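Local coordinates for extracellular solute-binding protein (Conexibacter woesei, PDB 4P98) that probably binds a small solute outside the cell membrane, perhaps a nucleoside as in PnrA-like relatives, and delivers it to an ABC transporter, at residues F71-F76 against T95-V100; G137-V142 against G287-D292. All blocks are in the same frame, centred on the assembly; numbering follows the deposited sequence.

Contact 1 (F71-F76 against T95-V100); sequences FAARGF and TEFPDV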
# COMPACT_ATOMS: atom_id res chain seq x y z
N PHE A 71 -1.65 16.20 20.56
CA PHE A 71 -2.74 16.53 19.65
C PHE A 71 -4.10 16.40 20.33
O PHE A 71 -4.97 17.25 20.16
CB PHE A 71 -2.70 15.68 18.38
CG PHE A 71 -1.69 16.14 17.37
CD1 PHE A 71 -1.76 17.42 16.83
CD2 PHE A 71 -0.69 15.29 16.92
CE1 PHE A 71 -0.84 17.84 15.87
CE2 PHE A 71 0.24 15.71 15.98
CZ PHE A 71 0.16 16.99 15.46
N ALA A 72 -4.29 15.32 21.09
CA ALA A 72 -5.54 15.13 21.81
C ALA A 72 -5.75 16.21 22.86
O ALA A 72 -6.86 16.71 23.02
CB ALA A 72 -5.57 13.76 22.46
N ALA A 73 -4.69 16.56 23.58
CA ALA A 73 -4.78 17.58 24.64
C ALA A 73 -5.10 18.96 24.07
O ALA A 73 -5.77 19.76 24.71
CB ALA A 73 -3.48 17.62 25.44
N ARG A 74 -4.62 19.23 22.86
CA ARG A 74 -4.88 20.49 22.17
C ARG A 74 -6.26 20.57 21.52
O ARG A 74 -6.58 21.56 20.86
CB ARG A 74 -3.81 20.75 21.12
CG ARG A 74 -2.43 21.06 21.68
CD ARG A 74 -1.40 21.09 20.57
NE ARG A 74 -1.83 22.00 19.51
CZ ARG A 74 -1.38 22.00 18.26
NH1 ARG A 74 -0.44 21.14 17.87
NH2 ARG A 74 -1.87 22.88 17.40
N GLY A 75 -7.07 19.53 21.67
CA GLY A 75 -8.44 19.55 21.15
C GLY A 75 -8.59 19.20 19.67
O GLY A 75 -9.54 19.63 19.03
N PHE A 76 -7.67 18.41 19.12
CA PHE A 76 -7.89 17.84 17.80
C PHE A 76 -9.08 16.88 17.88
O PHE A 76 -9.32 16.25 18.91
CB PHE A 76 -6.63 17.17 17.24
CG PHE A 76 -5.71 18.13 16.54
CD1 PHE A 76 -5.07 19.15 17.23
CD2 PHE A 76 -5.50 18.04 15.17
CE1 PHE A 76 -4.23 20.04 16.58
CE2 PHE A 76 -4.66 18.92 14.52
CZ PHE A 76 -4.03 19.93 15.22
N THR A 95 -7.55 5.83 25.65
CA THR A 95 -8.17 5.63 26.96
C THR A 95 -8.15 6.90 27.82
O THR A 95 -8.97 7.03 28.71
CB THR A 95 -7.50 4.49 27.76
OG1 THR A 95 -6.17 4.90 28.16
CG2 THR A 95 -7.43 3.20 26.94
N GLU A 96 -7.22 7.81 27.54
CA GLU A 96 -7.09 9.08 28.29
C GLU A 96 -8.06 10.17 27.82
O GLU A 96 -8.31 11.12 28.56
CB GLU A 96 -5.66 9.63 28.17
CG GLU A 96 -4.55 8.69 28.62
CD GLU A 96 -3.16 9.22 28.28
OE1 GLU A 96 -3.00 10.43 28.01
OE2 GLU A 96 -2.20 8.42 28.27
N PHE A 97 -8.57 10.05 26.60
CA PHE A 97 -9.36 11.11 25.98
C PHE A 97 -10.61 10.49 25.35
O PHE A 97 -10.69 10.35 24.13
CB PHE A 97 -8.55 11.82 24.90
CG PHE A 97 -7.35 12.56 25.42
CD1 PHE A 97 -7.45 13.89 25.84
CD2 PHE A 97 -6.10 11.95 25.46
CE1 PHE A 97 -6.34 14.57 26.32
CE2 PHE A 97 -4.99 12.63 25.93
CZ PHE A 97 -5.10 13.94 26.35
N PRO A 98 -11.60 10.13 26.19
CA PRO A 98 -12.80 9.43 25.72
C PRO A 98 -13.61 10.17 24.66
O PRO A 98 -14.30 9.54 23.88
CB PRO A 98 -13.65 9.26 26.99
CG PRO A 98 -12.76 9.59 28.14
CD PRO A 98 -11.63 10.42 27.63
N ASP A 99 -13.54 11.50 24.65
CA ASP A 99 -14.29 12.31 23.68
C ASP A 99 -13.49 12.68 22.43
O ASP A 99 -14.01 13.34 21.54
CB ASP A 99 -14.83 13.58 24.35
CG ASP A 99 -15.90 13.29 25.38
OD1 ASP A 99 -16.60 12.26 25.27
OD2 ASP A 99 -16.05 14.10 26.32
N VAL A 100 -12.22 12.26 22.36
CA VAL A 100 -11.41 12.44 21.15
C VAL A 100 -11.49 11.14 20.35
O VAL A 100 -11.64 10.06 20.92
CB VAL A 100 -9.96 12.82 21.51
CG1 VAL A 100 -9.11 13.02 20.27
CG2 VAL A 100 -9.96 14.10 22.35
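Ala72 and Phe97 form the centre of an apolar contact between the C-terminal end of helix 61-73 and the loop that leads from helix 84-94 into strand 101-105, at the outer end of the six-stranded-sheet domain. The methyl of Ala72 stands over one face of the Phe97 ring, its CB 3.5 Å from the ring centroid and 10° off the normal, a CH-pi contact. Phe97 holds CG anti to its carbonyl carbon (chi1 -64°), which carries the ring across to the helix; its far end meets Ala73, with CZ 4.1 Å from that residue's CB. Alanine suits both helix positions, being small enough to let the ring lie close to the backbone. Next to it, Val100, which closes a type I turn begun at Phe97, sets CG1 3.5 Å from Phe76 O. Gly75 ends the helix in a Schellman motif, glycine because a CB here would jam against the preceding carbonyl O. A serine in place of Phe97 would probably leave the Ala72 methyl without its aromatic cover and open a gap beside the helix end. Since the two segments share no hydrogen bonds, their fit depends on shape and on the burial of apolar surface.

Contact 2 (G137-V142 against G287-D292); sequences GSLRGV and GDVVPD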
# COMPACT_ATOMS: atom_id res chain seq x y z
N GLY A 137 0.45 -10.14 -15.84
CA GLY A 137 -0.09 -11.17 -16.72
C GLY A 137 -1.07 -10.65 -17.75
O GLY A 137 -1.43 -11.37 -18.67
N SER A 138 -1.50 -9.40 -17.61
CA SER A 138 -2.45 -8.79 -18.54
C SER A 138 -1.79 -8.02 -19.68
O SER A 138 -2.48 -7.50 -20.55
CB SER A 138 -3.37 -7.83 -17.78
OG SER A 138 -4.16 -8.54 -16.83
N LEU A 139 -0.46 -7.94 -19.69
CA LEU A 139 0.25 -7.09 -20.64
C LEU A 139 0.42 -7.79 -21.98
O LEU A 139 0.19 -8.99 -22.09
CB LEU A 139 1.63 -6.71 -20.09
CG LEU A 139 1.64 -6.00 -18.74
CD1 LEU A 139 3.09 -5.79 -18.30
CD2 LEU A 139 0.88 -4.68 -18.80
N ARG A 140 0.82 -7.04 -23.00
CA ARG A 140 1.00 -7.60 -24.35
C ARG A 140 2.46 -7.93 -24.60
O ARG A 140 3.30 -7.04 -24.52
CB ARG A 140 0.55 -6.60 -25.41
CG ARG A 140 -0.96 -6.50 -25.60
CD ARG A 140 -1.31 -5.67 -26.83
NE ARG A 140 -0.75 -4.31 -26.76
CZ ARG A 140 -1.37 -3.20 -27.16
NH1 ARG A 140 -2.60 -3.24 -27.68
NH2 ARG A 140 -0.75 -2.03 -27.02
N GLY A 141 2.74 -9.20 -24.90
CA GLY A 141 4.07 -9.63 -25.29
C GLY A 141 5.06 -9.81 -24.15
O GLY A 141 6.25 -9.84 -24.37
N VAL A 142 4.56 -9.95 -22.93
CA VAL A 142 5.43 -10.13 -21.77
C VAL A 142 5.32 -11.57 -21.31
O VAL A 142 4.34 -11.95 -20.68
CB VAL A 142 5.06 -9.16 -20.64
CG1 VAL A 142 5.92 -9.41 -19.40
CG2 VAL A 142 5.19 -7.72 -21.11
N GLY A 287 6.07 1.54 -23.66
CA GLY A 287 6.24 0.78 -24.89
C GLY A 287 4.88 0.58 -25.51
O GLY A 287 4.06 1.51 -25.54
N ASP A 288 4.61 -0.63 -25.98
CA ASP A 288 3.28 -1.00 -26.46
C ASP A 288 2.80 -2.25 -25.72
O ASP A 288 2.06 -3.06 -26.27
CB ASP A 288 3.29 -1.21 -27.98
CG ASP A 288 4.00 -2.48 -28.39
OD1 ASP A 288 4.82 -3.00 -27.59
OD2 ASP A 288 3.74 -2.98 -29.51
N VAL A 289 3.23 -2.42 -24.47
CA VAL A 289 2.83 -3.60 -23.70
C VAL A 289 1.52 -3.40 -22.93
O VAL A 289 0.95 -4.37 -22.47
CB VAL A 289 3.93 -4.03 -22.69
CG1 VAL A 289 5.29 -4.13 -23.38
CG2 VAL A 289 3.99 -3.06 -21.51
N VAL A 290 1.05 -2.15 -22.78
CA VAL A 290 -0.14 -1.87 -21.95
C VAL A 290 -1.43 -1.91 -22.77
O VAL A 290 -1.64 -1.04 -23.62
CB VAL A 290 -0.05 -0.50 -21.25
CG1 VAL A 290 -1.25 -0.30 -20.34
CG2 VAL A 290 1.24 -0.40 -20.44
N PRO A 291 -2.31 -2.89 -22.51
CA PRO A 291 -3.58 -2.90 -23.26
C PRO A 291 -4.46 -1.70 -22.93
O PRO A 291 -4.44 -1.20 -21.79
CB PRO A 291 -4.23 -4.21 -22.84
CG PRO A 291 -3.65 -4.52 -21.51
CD PRO A 291 -2.22 -4.05 -21.61
N ASP A 292 -5.22 -1.22 -23.92
CA ASP A 292 -6.09 -0.06 -23.73
C ASP A 292 -7.12 -0.30 -22.64
O ASP A 292 -7.60 0.64 -22.02
CB ASP A 292 -6.83 0.30 -25.03
CG ASP A 292 -5.89 0.78 -26.13
OD1 ASP A 292 -4.93 1.52 -25.82
OD2 ASP A 292 -6.12 0.41 -27.30
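Arg140 hydrogen-bonds to Val289 O through its backbone N and to Asp288 O through its guanidinium, joining the loop before strand 144-149 to the loop before helix 294-307. The backbone bond, from Arg140 N to Val289 O at 2.7 Å, is short and nearly straight (166° at the hydrogen). The guanidinium takes Asp288 O side-on: NE and NH2 each lie 3.1 Å from that one oxygen, which sits near the guanidinium plane. Both nitrogens approach from the same face of the carbonyl plane, NE tilted moderately and NH2 well above it, so the two bonds are unequal in direction. A bend at chi3 (-58°) helps turn the group back onto this carbonyl. Arginine suits the place because a single side chain can offer two N-H groups to one backbone oxygen. The Asp288 carboxylate makes no salt bridge with it, though its negative charge, with OD2 5.2 Å from Arg140 NH2, would probably favour the charged form of the guanidinium. In the other direction, Val289 CA makes a CA-H...O contact of 3.6 Å with Arg140 O. Ser138 turns its hydroxyl back to Phe134 O, in helix 125-137, while its carbonyl O lies 3.3 Å from Pro291 CG, a close packing contact with the ring. Alongside these bonds, Leu139 CD1 approaches Val289 CG2 at 4.3 Å, and Ile241 of strand 240-242 touches both side chains. The two loops are thus pinned together beside the five-stranded parallel sheet, in a domain consistent with the periplasmic-binding-protein fold.

In the fold
Contact 1 and contact 2 lie on opposite sides of the chain's centre, with their centres 51 Å apart and their nearest atoms about 40 Å apart. They come in series along the chain. Contact 1 is local, joining neighbouring helix-to-strand connections of the six-stranded parallel sheet, before strands 78-82 and 101-105. Contact 2 spans 144 intervening residues and lies beside the five-stranded sheet, bringing the approach to strand 144-149 against a loop that follows strand 268-271 of the other sheet. The chain thus returns to the second domain after visiting the first, consistent with the two-lobed architecture of solute-binding proteins, in which a ligand is generally held between the lobes.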